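PDB 6WO6: RavA from Legionella pneumophila str. Paris, which is an effector protein of a bacterial pathogen, associated with cell invasion, whose exact molecular activity remains to be established. Local coordinates for residues D232-M235 with K236-F240; F80-Q83 with A84-K88; N99-P102 with H103-I106. The protein carries 2 engineered substitutions. All coordinates share one frame; numbering follows the deposited sequence.

Contact 1: D232-M235 with K236-F240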
loop_
_atom_site.group_PDB
_atom_site.type_symbol
_atom_site.label_atom_id
_atom_site.label_comp_id
_atom_site.label_asym_id
_atom_site.label_seq_id
_atom_site.Cartn_x
_atom_site.Cartn_y
_atom_site.Cartn_z
ATOM N N ASP A 232 1.878 -9.909 -21.014
ATOM C CA ASP A 232 1.148 -8.877 -20.284
ATOM C C ASP A 232 1.509 -8.893 -18.802
ATOM O O ASP A 232 1.759 -7.841 -18.197
ATOM C CB ASP A 232 -0.353 -9.084 -20.486
ATOM C CG ASP A 232 -1.191 -8.118 -19.685
ATOM O OD1 ASP A 232 -1.219 -6.921 -20.044
ATOM O OD2 ASP A 232 -1.823 -8.556 -18.698
ATOM N N VAL A 233 1.538 -10.086 -18.202
ATOM C CA VAL A 233 1.934 -10.219 -16.800
ATOM C C VAL A 233 3.339 -9.665 -16.588
ATOM O O VAL A 233 3.601 -8.928 -15.627
ATOM C CB VAL A 233 1.839 -11.690 -16.356
ATOM C CG1 VAL A 233 2.452 -11.870 -14.981
ATOM C CG2 VAL A 233 0.393 -12.151 -16.361
ATOM N N VAL A 234 4.265 -10.014 -17.485
ATOM C CA VAL A 234 5.649 -9.578 -17.317
ATOM C C VAL A 234 5.759 -8.061 -17.450
ATOM O O VAL A 234 6.469 -7.407 -16.674
ATOM C CB VAL A 234 6.563 -10.309 -18.317
ATOM C CG1 VAL A 234 7.984 -9.787 -18.229
ATOM C CG2 VAL A 234 6.537 -11.802 -18.048
ATOM N N MET A 235 5.059 -7.478 -18.429
ATOM C CA MET A 235 5.112 -6.031 -18.609
ATOM C C MET A 235 4.531 -5.310 -17.403
ATOM O O MET A 235 5.071 -4.290 -16.966
ATOM C CB MET A 235 4.373 -5.619 -19.884
ATOM C CG MET A 235 4.997 -6.137 -21.165
ATOM S SD MET A 235 6.727 -5.658 -21.359
ATOM C CE MET A 235 6.554 -4.099 -22.219
ATOM N N LYS A 236 3.445 -5.836 -16.831
ATOM C CA LYS A 236 2.865 -5.196 -15.653
ATOM C C LYS A 236 3.803 -5.281 -14.452
ATOM O O LYS A 236 3.972 -4.294 -13.716
ATOM C CB LYS A 236 1.506 -5.819 -15.340
ATOM C CG LYS A 236 0.413 -5.319 -16.274
ATOM C CD LYS A 236 -0.847 -6.161 -16.217
ATOM C CE LYS A 236 -1.883 -5.626 -17.193
ATOM N NZ LYS A 236 -3.087 -6.493 -17.261
ATOM N N ILE A 237 4.432 -6.441 -14.241
ATOM C CA ILE A 237 5.393 -6.568 -13.145
ATOM C C ILE A 237 6.533 -5.573 -13.325
ATOM O O ILE A 237 6.885 -4.833 -12.399
ATOM C CB ILE A 237 5.912 -8.012 -13.042
ATOM C CG1 ILE A 237 4.769 -8.960 -12.675
ATOM C CG2 ILE A 237 7.027 -8.100 -12.013
ATOM C CD1 ILE A 237 5.115 -10.421 -12.840
ATOM N N LYS A 238 7.116 -5.524 -14.527
ATOM C CA LYS A 238 8.146 -4.523 -14.796
ATOM C C LYS A 238 7.602 -3.106 -14.692
ATOM O O LYS A 238 8.382 -2.159 -14.542
ATOM C CB LYS A 238 8.771 -4.757 -16.174
ATOM C CG LYS A 238 9.987 -5.674 -16.145
ATOM C CD LYS A 238 9.789 -6.901 -17.018
ATOM C CE LYS A 238 10.440 -6.739 -18.385
ATOM N NZ LYS A 238 11.930 -6.744 -18.305
ATOM N N GLY A 239 6.289 -2.940 -14.762
ATOM C CA GLY A 239 5.682 -1.638 -14.607
ATOM C C GLY A 239 5.635 -1.152 -13.173
ATOM O O GLY A 239 5.931 0.017 -12.910
ATOM N N PHE A 240 5.250 -2.015 -12.229
ATOM C CA PHE A 240 5.192 -1.589 -10.831
ATOM C C PHE A 240 6.274 -2.219 -9.953
ATOM O O PHE A 240 6.241 -2.040 -8.730
ATOM C CB PHE A 240 3.798 -1.843 -10.236
ATOM C CG PHE A 240 3.439 -3.295 -10.076
ATOM C CD1 PHE A 240 3.818 -4.001 -8.945
ATOM C CD2 PHE A 240 2.686 -3.944 -11.040
ATOM C CE1 PHE A 240 3.482 -5.333 -8.794
ATOM C CE2 PHE A 240 2.343 -5.277 -10.892
ATOM C CZ PHE A 240 2.740 -5.971 -9.764
#

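Contact 2: F80-Q83 with A84-K88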
loop_
_atom_site.group_PDB
_atom_site.type_symbol
_atom_site.label_atom_id
_atom_site.label_comp_id
_atom_site.label_asym_id
_atom_site.label_seq_id
_atom_site.Cartn_x
_atom_site.Cartn_y
_atom_site.Cartn_z
ATOM N N PHE A 80 -12.112 28.305 18.503
ATOM C CA PHE A 80 -11.755 28.009 17.121
ATOM C C PHE A 80 -10.352 27.421 17.025
ATOM O O PHE A 80 -10.133 26.427 16.319
ATOM C CB PHE A 80 -11.855 29.276 16.269
ATOM C CG PHE A 80 -13.261 29.740 16.027
ATOM C CD1 PHE A 80 -13.899 30.569 16.936
ATOM C CD2 PHE A 80 -13.944 29.355 14.885
ATOM C CE1 PHE A 80 -15.196 31.002 16.714
ATOM C CE2 PHE A 80 -15.239 29.784 14.656
ATOM C CZ PHE A 80 -15.866 30.610 15.571
ATOM N N LEU A 81 -9.390 28.022 17.731
ATOM C CA LEU A 81 -8.013 27.546 17.638
ATOM C C LEU A 81 -7.877 26.129 18.184
ATOM O O LEU A 81 -7.170 25.297 17.599
ATOM C CB LEU A 81 -7.072 28.501 18.372
ATOM C CG LEU A 81 -5.592 28.275 18.055
ATOM C CD1 LEU A 81 -5.360 28.405 16.560
ATOM C CD2 LEU A 81 -4.703 29.237 18.827
ATOM N N PHE A 82 -8.556 25.827 19.294
ATOM C CA PHE A 82 -8.461 24.487 19.859
ATOM C C PHE A 82 -9.121 23.456 18.952
ATOM O O PHE A 82 -8.590 22.354 18.771
ATOM C CB PHE A 82 -9.078 24.446 21.256
ATOM C CG PHE A 82 -8.777 23.182 22.006
ATOM C CD1 PHE A 82 -7.512 22.958 22.526
ATOM C CD2 PHE A 82 -9.752 22.214 22.183
ATOM C CE1 PHE A 82 -7.223 21.794 23.213
ATOM C CE2 PHE A 82 -9.471 21.048 22.870
ATOM C CZ PHE A 82 -8.203 20.837 23.386
ATOM N N GLN A 83 -10.275 23.793 18.365
ATOM C CA GLN A 83 -10.914 22.862 17.438
ATOM C C GLN A 83 -10.037 22.611 16.213
ATOM O O GLN A 83 -9.953 21.477 15.720
ATOM C CB GLN A 83 -12.289 23.388 17.028
ATOM C CG GLN A 83 -13.337 23.302 18.127
ATOM C CD GLN A 83 -14.666 23.913 17.717
ATOM O OE1 GLN A 83 -15.602 23.205 17.344
ATOM N NE2 GLN A 83 -14.756 25.236 17.791
ATOM N N ALA A 84 -9.369 23.654 15.712
ATOM C CA ALA A 84 -8.483 23.478 14.565
ATOM C C ALA A 84 -7.292 22.590 14.917
ATOM O O ALA A 84 -6.909 21.706 14.131
ATOM C CB ALA A 84 -8.010 24.838 14.056
ATOM N N TYR A 85 -6.687 22.820 16.088
ATOM C CA TYR A 85 -5.618 21.938 16.546
ATOM C C TYR A 85 -6.108 20.503 16.660
ATOM O O TYR A 85 -5.378 19.567 16.326
ATOM C CB TYR A 85 -5.058 22.409 17.889
ATOM C CG TYR A 85 -4.189 21.364 18.565
ATOM C CD1 TYR A 85 -2.863 21.187 18.191
ATOM C CD2 TYR A 85 -4.700 20.545 19.566
ATOM C CE1 TYR A 85 -2.067 20.228 18.798
ATOM C CE2 TYR A 85 -3.914 19.584 20.176
ATOM C CZ TYR A 85 -2.598 19.429 19.789
ATOM O OH TYR A 85 -1.811 18.475 20.396
ATOM N N GLN A 86 -7.337 20.311 17.147
ATOM C CA GLN A 86 -7.894 18.966 17.255
ATOM C C GLN A 86 -7.980 18.300 15.889
ATOM O O GLN A 86 -7.584 17.139 15.723
ATOM C CB GLN A 86 -9.274 19.023 17.912
ATOM C CG GLN A 86 -9.242 19.260 19.410
ATOM C CD GLN A 86 -8.770 18.042 20.176
ATOM O OE1 GLN A 86 -9.542 17.118 20.429
ATOM N NE2 GLN A 86 -7.495 18.033 20.545
ATOM N N VAL A 87 -8.498 19.028 14.898
ATOM C CA VAL A 87 -8.601 18.484 13.543
ATOM C C VAL A 87 -7.231 18.040 13.041
ATOM O O VAL A 87 -7.047 16.891 12.607
ATOM C CB VAL A 87 -9.238 19.516 12.595
ATOM C CG1 VAL A 87 -9.160 19.029 11.153
ATOM C CG2 VAL A 87 -10.680 19.782 12.995
ATOM N N LYS A 88 -6.246 18.940 13.098
ATOM C CA LYS A 88 -4.937 18.606 12.543
ATOM C C LYS A 88 -4.262 17.483 13.326
ATOM O O LYS A 88 -3.631 16.600 12.732
ATOM C CB LYS A 88 -4.037 19.839 12.495
ATOM C CG LYS A 88 -2.625 19.528 12.011
ATOM C CD LYS A 88 -2.044 20.644 11.158
ATOM C CE LYS A 88 -0.594 20.350 10.789
ATOM N NZ LYS A 88 0.003 21.431 9.955
#

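Contact 3: N99-P102 with H103-I106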
loop_
_atom_site.group_PDB
_atom_site.type_symbol
_atom_site.label_atom_id
_atom_site.label_comp_id
_atom_site.label_asym_id
_atom_site.label_seq_id
_atom_site.Cartn_x
_atom_site.Cartn_y
_atom_site.Cartn_z
ATOM N N ASN A 99 1.648 5.084 16.606
ATOM C CA ASN A 99 0.267 4.629 16.547
ATOM C C ASN A 99 0.193 3.331 15.753
ATOM O O ASN A 99 0.671 3.259 14.616
ATOM C CB ASN A 99 -0.630 5.694 15.916
ATOM C CG ASN A 99 -2.102 5.337 15.996
ATOM O OD1 ASN A 99 -2.496 4.441 16.742
ATOM N ND2 ASN A 99 -2.924 6.043 15.229
ATOM N N ILE A 100 -0.415 2.311 16.355
ATOM C CA ILE A 100 -0.405 0.964 15.795
ATOM C C ILE A 100 -1.678 0.719 14.998
ATOM O O ILE A 100 -1.665 -0.004 13.994
ATOM C CB ILE A 100 -0.236 -0.093 16.906
ATOM C CG1 ILE A 100 1.001 0.207 17.758
ATOM C CG2 ILE A 100 -0.134 -1.490 16.309
ATOM C CD1 ILE A 100 0.714 0.984 19.031
ATOM N N ASN A 101 -2.787 1.322 15.429
ATOM C CA ASN A 101 -4.105 1.071 14.846
ATOM C C ASN A 101 -4.804 2.389 14.540
ATOM O O ASN A 101 -5.630 2.867 15.331
ATOM C CB ASN A 101 -4.956 0.205 15.777
ATOM C CG ASN A 101 -4.342 -1.161 16.026
ATOM O OD1 ASN A 101 -3.681 -1.724 15.153
ATOM N ND2 ASN A 101 -4.558 -1.700 17.220
ATOM N N PRO A 102 -4.500 3.006 13.394
ATOM C CA PRO A 102 -5.255 4.210 13.002
ATOM C C PRO A 102 -6.682 3.896 12.590
ATOM O O PRO A 102 -7.599 4.694 12.846
ATOM C CB PRO A 102 -4.433 4.774 11.832
ATOM C CG PRO A 102 -3.106 4.059 11.886
ATOM C CD PRO A 102 -3.397 2.718 12.466
ATOM N N HIS A 103 -6.891 2.745 11.944
ATOM C CA HIS A 103 -8.237 2.319 11.587
ATOM C C HIS A 103 -9.141 2.246 12.806
ATOM O O HIS A 103 -10.344 2.501 12.700
ATOM C CB HIS A 103 -8.185 0.960 10.892
ATOM C CG HIS A 103 -7.669 -0.140 11.766
ATOM N ND1 HIS A 103 -6.325 -0.368 11.959
ATOM C CD2 HIS A 103 -8.319 -1.066 12.510
ATOM C CE1 HIS A 103 -6.167 -1.390 12.780
ATOM N NE2 HIS A 103 -7.362 -1.832 13.129
ATOM N N SER A 104 -8.585 1.891 13.968
ATOM C CA SER A 104 -9.369 1.907 15.199
ATOM C C SER A 104 -9.875 3.310 15.496
ATOM O O SER A 104 -11.065 3.511 15.767
ATOM C CB SER A 104 -8.532 1.376 16.366
ATOM O OG SER A 104 -8.314 -0.019 16.252
ATOM N N MET A 105 -8.982 4.300 15.432
ATOM C CA MET A 105 -9.386 5.683 15.654
ATOM C C MET A 105 -10.459 6.114 14.662
ATOM O O MET A 105 -11.383 6.856 15.017
ATOM C CB MET A 105 -8.162 6.594 15.570
ATOM C CG MET A 105 -8.462 8.038 15.222
ATOM S SD MET A 105 -6.998 9.080 15.348
ATOM C CE MET A 105 -5.720 7.937 14.825
ATOM N N ILE A 106 -10.367 5.646 13.415
ATOM C CA ILE A 106 -11.379 6.025 12.431
ATOM C C ILE A 106 -12.707 5.319 12.705
ATOM O O ILE A 106 -13.781 5.890 12.473
ATOM C CB ILE A 106 -10.856 5.750 11.007
ATOM C CG1 ILE A 106 -9.621 6.616 10.743
ATOM C CG2 ILE A 106 -11.938 5.997 9.962
ATOM C CD1 ILE A 106 -9.377 6.925 9.289
#

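Contact 1: D232-M235 with K236-F240
Lys-236, Ile-237 and Lys-238 each donate a backbone N-H to the carbonyl four residues earlier, on Asp-232, Val-233 and Val-234, continuing one alpha-helical spiral through 232-240. The next bond of the series, Gly-239 N to Met-235 O, is weak, its N-H...O angle only 121°, near the end of the helix. Three side-chain pairs at i, i+4 spacing ride on this ladder. Asp-232 and Lys-236 form a salt bridge, NZ of Lys-236 lying 2.8 Å from OD2 of Asp-232 and using the syn lone pair of that oxygen. The lysine chain, extended beyond CG (chi3 -179°), first passes the carbonyl oxygen of Asp-232, which lies 3.4 Å from its CG, and then brings CE close to both carboxylate oxygens. The same ammonium is hydrogen-bonded to the carbonyl of Phe-190 and makes a cation-pi contact with Phe-195, so the carboxylate is one of several groups fixing its position. Val-233 and Ile-237 run alongside each other in the same direction, CG1 of the valine 3.7 Å from CD1 of the isoleucine. Val-234 and Lys-238 make a similar pair: the valine CG1 rests against the lysine methylenes, 3.6 Å from CD, because the bent lysine chain turns back along the helix. In the fold, Val-233 and Ile-237 pack on Phe-190 of helix 188-191, Val-234 and Lys-238 touch Gln-252 of helix 246-265, and Phe-240 reaches helix 197-202, placing helix 230-240 among three neighbouring helices.

Contact 2: F80-Q83 with A84-K88
Gln-86 lies one helical turn beyond Phe-82, and its side chain climbs beside the phenylalanine ring. Its CB sits 3.4 Å from the carbonyl oxygen of Gln-83 and almost as near that of Phe-82. CG comes closer still to the Phe-82 carbonyl, 3.2 Å from O, while also meeting CE2 of the ring at 3.9 Å in an oblique approach. Here the bend at chi2 (-73°) turns the amide alongside the ring. CD then lies 4.1 Å from CE2 of Phe-82, and at the tip NE2 is 4.1 Å from CZ of the same ring. Amide and ring are almost exactly parallel, their planes 2° apart, and the two side chains point the same way. The ring reaches this position with CG of Phe-82 anti to the backbone N (chi1 -169°), leaning along the helix towards Gln-86. Beneath them the backbone is regular alpha-helix, with Ala-84, Tyr-85, Gln-86 and Val-87 bonding to the carbonyls of Phe-80, Leu-81, Phe-82 and Gln-83. On other faces of helix 77-92, Tyr-85 packs against Leu-57, Ala-61 and Ile-64 of helix 54-66, while Ala-84 and Val-87 meet Phe-119 and Leu-122. Since an aromatic ring and a flat neutral amide meet here through van der Waals contact alone, the amide is kept beside the ring by fit of shape, and no bond to Phe-82 fixes its rotation.

Contact 3: N99-P102 with H103-I106
Ile-106 N donates to Pro-102 O at 3.0 Å, the i to i+4 bond of the first helical turn. CG1 of Ile-106 and CB of Met-105 close in on the same oxygen, at 3.5 Å and 3.4 Å from Pro-102 O. Just ahead of the helix, Asn-99 OD1 takes a weak bond from the backbone N of Asn-101 that closes an Asx turn. The ND2 end of the same amide is hydrogen-bonded to the carbonyl of Ser-93 and meets CE of Met-105, 3.4 Å from ND2, where the two side chains cross; a bend at chi3 (34°) swings that methyl back over the start of the helix. This is the N-terminus of helix 102-107: Asn-101 holds the N-cap position without a capping bond from its side chain, and Pro-102 opens the first turn, where its lack of an N-H costs no helical bond. His-103 turns its ring back towards Asn-101, with CG set between its own backbone N and carbonyl carbon (chi1 64°), bringing CE1 to 3.6 Å from Asn-101 CB. The same CB also meets OG of Ser-104, at 3.4 Å. ND1 of His-103 has a weak hydrogen bond to Thr-141, and Pro-102 and Ile-106 both pack on Leu-138 of helix 131-141.

Overall arrangement
Along the chain the order is contact 2, contact 3, contact 1, each local to one helix or its start in an all-helical, elongated molecule. Contacts 2 and 3 lie on the same side of the chain's centre, with centres about 20 Å apart and nearest atoms about 8 Å apart; they belong to successive helices, 77-92 and 102-107, joined by the loop containing 99-101. Contact 1, on helix 230-240, lies on the opposite side, its centre about 45 Å from that of contact 2 and about 33 Å from that of contact 3. No two of them touch, so each reports on a separate neighbourhood of helices rather than on a shared site.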